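Local coordinates for ribosomal-protein-alanine acetyltransferase (Escherichia coli O157:H7, PDB 5ISV), which catalyses transfer of the acetyl group of acetyl-CoA to the N-terminal alanine of ribosomal protein bS18, and belongs to the GNAT family, at residues L12-Q20 with G49-T57. Residues are numbered along the deposited sequence; the frame is centred on the assembly and turned at random.
Sequences LPAAYHIEQ and GKMAAFAIT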
ATOM      1  N   LEU A  12       5.429 -14.949  -1.629  1.00 29.77           N
ATOM      2  CA  LEU A  12       4.051 -14.715  -2.068  1.00 28.36           C
ATOM      3  C   LEU A  12       3.050 -15.715  -1.439  1.00 28.99           C
ATOM      4  O   LEU A  12       1.982 -15.312  -1.055  1.00 32.17           O
ATOM      5  CB  LEU A  12       3.921 -14.594  -3.601  1.00 29.10           C
ATOM      6  CG  LEU A  12       4.622 -13.369  -4.213  1.00 30.95           C
ATOM      7  CD1 LEU A  12       4.540 -13.475  -5.725  1.00 32.87           C
ATOM      8  CD2 LEU A  12       3.992 -12.052  -3.748  1.00 32.62           C
ATOM      9  N   PRO A  13       3.426 -16.991  -1.227  1.00 31.73           N
ATOM     10  CA  PRO A  13       2.451 -17.855  -0.526  1.00 32.48           C
ATOM     11  C   PRO A  13       2.086 -17.354   0.903  1.00 29.78           C
ATOM     12  O   PRO A  13       0.922 -17.400   1.303  1.00 29.07           O
ATOM     13  CB  PRO A  13       3.153 -19.218  -0.489  1.00 34.85           C
ATOM     14  CG  PRO A  13       4.134 -19.161  -1.589  1.00 37.17           C
ATOM     15  CD  PRO A  13       4.609 -17.754  -1.667  1.00 34.14           C
ATOM     16  N   ALA A  14       3.074 -16.886   1.662  1.00 27.42           N
ATOM     17  CA  ALA A  14       2.783 -16.301   2.943  1.00 24.79           C
ATOM     18  C   ALA A  14       1.910 -15.045   2.812  1.00 22.51           C
ATOM     19  O   ALA A  14       0.985 -14.853   3.622  1.00 23.01           O
ATOM     20  CB  ALA A  14       4.070 -16.015   3.737  1.00 25.96           C
ATOM     21  N   ALA A  15       2.136 -14.226   1.774  1.00 22.52           N
ATOM     22  CA  ALA A  15       1.313 -13.027   1.612  1.00 21.32           C
ATOM     23  C   ALA A  15      -0.118 -13.423   1.275  1.00 20.67           C
ATOM     24  O   ALA A  15      -1.057 -12.824   1.806  1.00 21.92           O
ATOM     25  CB  ALA A  15       1.897 -12.060   0.604  1.00 22.57           C
ATOM     26  N   TYR A  16      -0.284 -14.399   0.364  1.00 22.61           N
ATOM     27  CA  TYR A  16      -1.620 -14.930   0.034  1.00 24.35           C
ATOM     28  C   TYR A  16      -2.413 -15.438   1.256  1.00 24.15           C
ATOM     29  O   TYR A  16      -3.600 -15.194   1.401  1.00 26.00           O
ATOM     30  CB  TYR A  16      -1.502 -16.038  -1.053  1.00 26.54           C
ATOM     31  CG  TYR A  16      -2.809 -16.717  -1.380  1.00 30.27           C
ATOM     32  CD1 TYR A  16      -3.651 -16.162  -2.309  1.00 33.01           C
ATOM     33  CD2 TYR A  16      -3.219 -17.915  -0.745  1.00 32.37           C
ATOM     34  CE1 TYR A  16      -4.858 -16.751  -2.640  1.00 34.69           C
ATOM     35  CE2 TYR A  16      -4.442 -18.518  -1.060  1.00 35.37           C
ATOM     36  CZ  TYR A  16      -5.269 -17.924  -2.019  1.00 34.34           C
ATOM     37  OH  TYR A  16      -6.483 -18.492  -2.365  1.00 34.84           O
ATOM     38  N   HIS A  17      -1.718 -16.146   2.157  1.00 24.38           N
ATOM     39  CA  HIS A  17      -2.316 -16.642   3.393  1.00 25.45           C
ATOM     40  C   HIS A  17      -2.858 -15.470   4.265  1.00 23.17           C
ATOM     41  O   HIS A  17      -3.960 -15.532   4.790  1.00 24.45           O
ATOM     42  CB  HIS A  17      -1.252 -17.520   4.125  1.00 27.00           C
ATOM     43  CG  HIS A  17      -1.691 -18.086   5.453  1.00 29.70           C
ATOM     44  ND1 HIS A  17      -2.566 -19.143   5.565  1.00 31.50           N
ATOM     45  CD2 HIS A  17      -1.378 -17.722   6.721  1.00 34.68           C
ATOM     46  CE1 HIS A  17      -2.735 -19.443   6.841  1.00 33.14           C
ATOM     47  NE2 HIS A  17      -2.040 -18.581   7.566  1.00 33.55           N
ATOM     48  N   ILE A  18      -2.092 -14.392   4.368  1.00 22.55           N
ATOM     49  CA  ILE A  18      -2.563 -13.173   5.056  1.00 21.98           C
ATOM     50  C   ILE A  18      -3.802 -12.572   4.381  1.00 23.49           C
ATOM     51  O   ILE A  18      -4.780 -12.242   5.023  1.00 23.83           O
ATOM     52  CB  ILE A  18      -1.422 -12.144   5.171  1.00 21.32           C
ATOM     53  CG1 ILE A  18      -0.351 -12.679   6.146  1.00 21.97           C
ATOM     54  CG2 ILE A  18      -1.929 -10.788   5.633  1.00 20.80           C
ATOM     55  CD1 ILE A  18       0.891 -11.855   6.270  1.00 22.63           C
ATOM     56  N   GLU A  19      -3.725 -12.474   3.069  1.00 22.04           N
ATOM     57  CA  GLU A  19      -4.837 -11.915   2.302  1.00 23.10           C
ATOM     58  C   GLU A  19      -6.184 -12.670   2.569  1.00 23.92           C
ATOM     59  O   GLU A  19      -7.228 -12.012   2.742  1.00 25.92           O
ATOM     60  CB  GLU A  19      -4.442 -11.952   0.836  1.00 22.89           C
ATOM     61  CG  GLU A  19      -5.511 -11.449  -0.127  1.00 23.48           C
ATOM     62  CD  GLU A  19      -5.587  -9.942  -0.216  1.00 25.87           C
ATOM     63  OE1 GLU A  19      -4.726  -9.254   0.335  1.00 25.47           O
ATOM     64  OE2 GLU A  19      -6.536  -9.428  -0.846  1.00 31.83           O
ATOM     65  N   GLN A  20      -6.148 -14.011   2.651  1.00 27.46           N
ATOM     66  CA  GLN A  20      -7.349 -14.814   2.987  1.00 26.49           C
ATOM     67  C   GLN A  20      -7.934 -14.555   4.357  1.00 27.82           C
ATOM     68  O   GLN A  20      -9.142 -14.655   4.580  1.00 29.00           O
ATOM     69  CB  GLN A  20      -7.028 -16.320   2.925  1.00 26.89           C
ATOM     70  CG  GLN A  20      -6.506 -16.829   1.619  1.00 28.50           C
ATOM     71  CD  GLN A  20      -7.147 -16.175   0.414  1.00 30.29           C
ATOM     72  OE1 GLN A  20      -8.366 -16.271   0.194  1.00 32.58           O
ATOM     73  NE2 GLN A  20      -6.331 -15.452  -0.345  1.00 32.84           N
ATOM     74  N   GLY A  49       9.402 -13.898  13.512  1.00 24.80           N
ATOM     75  CA  GLY A  49       9.630 -14.938  12.539  1.00 27.01           C
ATOM     76  C   GLY A  49       8.499 -15.234  11.593  1.00 29.08           C
ATOM     77  O   GLY A  49       8.689 -16.032  10.635  1.00 36.24           O
ATOM     78  N   LYS A  50       7.332 -14.625  11.813  1.00 23.18           N
ATOM     79  CA  LYS A  50       6.169 -14.902  10.978  1.00 23.38           C
ATOM     80  C   LYS A  50       5.811 -13.638  10.188  1.00 22.07           C
ATOM     81  O   LYS A  50       5.811 -12.507  10.727  1.00 22.78           O
ATOM     82  CB  LYS A  50       4.975 -15.274  11.864  1.00 26.12           C
ATOM     83  CG  LYS A  50       5.253 -16.444  12.797  1.00 28.80           C
ATOM     84  CD  LYS A  50       5.492 -17.707  12.005  1.00 30.78           C
ATOM     85  CE  LYS A  50       5.692 -18.877  12.950  1.00 32.96           C
ATOM     86  NZ  LYS A  50       5.548 -20.135  12.197  1.00 37.51           N
ATOM     87  N   MET A  51       5.490 -13.788   8.888  1.00 22.55           N
ATOM     88  CA  MET A  51       5.011 -12.619   8.164  1.00 21.02           C
ATOM     89  C   MET A  51       3.727 -12.112   8.801  1.00 20.91           C
ATOM     90  O   MET A  51       2.821 -12.899   9.058  1.00 23.79           O
ATOM     91  CB  MET A  51       4.771 -12.981   6.723  1.00 21.41           C
ATOM     92  CG  MET A  51       4.511 -11.721   5.870  1.00 20.49           C
ATOM     93  SD  MET A  51       3.993 -12.003   4.156  1.00 24.38           S
ATOM     94  CE  MET A  51       5.461 -12.783   3.499  1.00 25.04           C
ATOM     95  N   ALA A  52       3.686 -10.803   9.073  1.00 20.24           N
ATOM     96  CA  ALA A  52       2.545 -10.184   9.706  1.00 20.27           C
ATOM     97  C   ALA A  52       1.775  -9.185   8.812  1.00 19.74           C
ATOM     98  O   ALA A  52       0.592  -8.937   9.030  1.00 20.64           O
ATOM     99  CB  ALA A  52       2.997  -9.514  10.991  1.00 20.22           C
ATOM    100  N   ALA A  53       2.463  -8.618   7.829  1.00 18.51           N
ATOM    101  CA  ALA A  53       1.831  -7.648   6.908  1.00 17.74           C
ATOM    102  C   ALA A  53       2.638  -7.598   5.614  1.00 17.74           C
ATOM    103  O   ALA A  53       3.802  -7.956   5.566  1.00 19.32           O
ATOM    104  CB  ALA A  53       1.764  -6.284   7.576  1.00 18.32           C
ATOM    105  N   PHE A  54       1.979  -7.121   4.543  1.00 16.44           N
ATOM    106  CA  PHE A  54       2.694  -6.889   3.285  1.00 16.36           C
ATOM    107  C   PHE A  54       2.069  -5.671   2.572  1.00 16.00           C
ATOM    108  O   PHE A  54       0.953  -5.305   2.879  1.00 16.29           O
ATOM    109  CB  PHE A  54       2.583  -8.110   2.335  1.00 18.49           C
ATOM    110  CG  PHE A  54       1.189  -8.399   1.877  1.00 18.42           C
ATOM    111  CD1 PHE A  54       0.641  -7.703   0.777  1.00 19.47           C
ATOM    112  CD2 PHE A  54       0.379  -9.304   2.517  1.00 19.40           C
ATOM    113  CE1 PHE A  54      -0.642  -7.930   0.419  1.00 20.46           C
ATOM    114  CE2 PHE A  54      -0.908  -9.543   2.130  1.00 20.65           C
ATOM    115  CZ  PHE A  54      -1.430  -8.845   1.060  1.00 19.69           C
ATOM    116  N   ALA A  55       2.888  -5.110   1.684  1.00 15.65           N
ATOM    117  CA  ALA A  55       2.433  -3.962   0.842  1.00 15.04           C
ATOM    118  C   ALA A  55       2.981  -4.184  -0.554  1.00 15.76           C
ATOM    119  O   ALA A  55       4.152  -4.371  -0.768  1.00 16.99           O
ATOM    120  CB  ALA A  55       2.934  -2.670   1.411  1.00 16.46           C
ATOM    121  N   ILE A  56       2.072  -4.061  -1.533  1.00 15.31           N
ATOM    122  CA  ILE A  56       2.385  -4.289  -2.970  1.00 16.22           C
ATOM    123  C   ILE A  56       2.253  -2.924  -3.661  1.00 15.44           C
ATOM    124  O   ILE A  56       1.157  -2.340  -3.679  1.00 16.66           O
ATOM    125  CB  ILE A  56       1.384  -5.267  -3.557  1.00 16.53           C
ATOM    126  CG1 ILE A  56       1.212  -6.558  -2.808  1.00 19.66           C
ATOM    127  CG2 ILE A  56       1.683  -5.541  -5.048  1.00 16.95           C
ATOM    128  CD1 ILE A  56       2.454  -7.372  -2.712  1.00 20.50           C
ATOM    129  N   THR A  57       3.355  -2.471  -4.259  1.00 15.47           N
ATOM    130  CA  THR A  57       3.398  -1.129  -4.850  1.00 16.55           C
ATOM    131  C   THR A  57       4.076  -1.188  -6.199  1.00 16.69           C
ATOM    132  O   THR A  57       5.149  -1.757  -6.323  1.00 17.83           O
ATOM    133  CB  THR A  57       4.185  -0.151  -3.949  1.00 17.18           C
ATOM    134  OG1 THR A  57       3.576  -0.103  -2.659  1.00 18.62           O
ATOM    135  CG2 THR A  57       4.234   1.288  -4.509  1.00 17.93           C
TER
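Phe-54 projects its ring from strand 50-57 against helix 12-20, and the tight part of the contact is built round it. The CB of Ala-15 sits over one face in a CH-pi contact, 4.1 Å from the centroid of the Phe-54 ring. With chi1 at 64°, the ring stands over its own backbone and reaches the helix, where Phe-54 CE2 comes within 3.3 Å of Ala-15 O. Glu-19 meets the ring differently: its OE1 lies in the ring plane at the edge, 3.4 Å from Phe-54 CZ, and so points at the C-H rim, which probably carries a slight positive charge. That buried carboxylate is fixed by hydrogen bonds from Asn-68 to OE1 and from Trp-27 and His-23 to OE2, while Phe-32 meets the Phe-54 ring edge-to-face. In this GNAT fold the helix crosses strand 50-57 at 96° on one side of the central sheet, and helix 80-94 packs on the other, against Ala-52 and Ala-53. Those two alanines form a classic beta bulge, both pairing through the backbone with Leu-45, with Val-71 of the predicted acetyl-CoA site beside Ala-53. Ile-18 bridges to the end nearer solvent: its CG2 lies 3.9 Å from Phe-54 CE2, whereas Ile-18 CD1, at the end of the other branch, reaches Met-51 CG at 3.6 Å. Here both Met-51 and Ala-14 are partly exposed. The methionine chain runs extended to SD, then bends at chi3 (-65°), bringing Met-51 CE to 3.5 Å from Ala-14 CB.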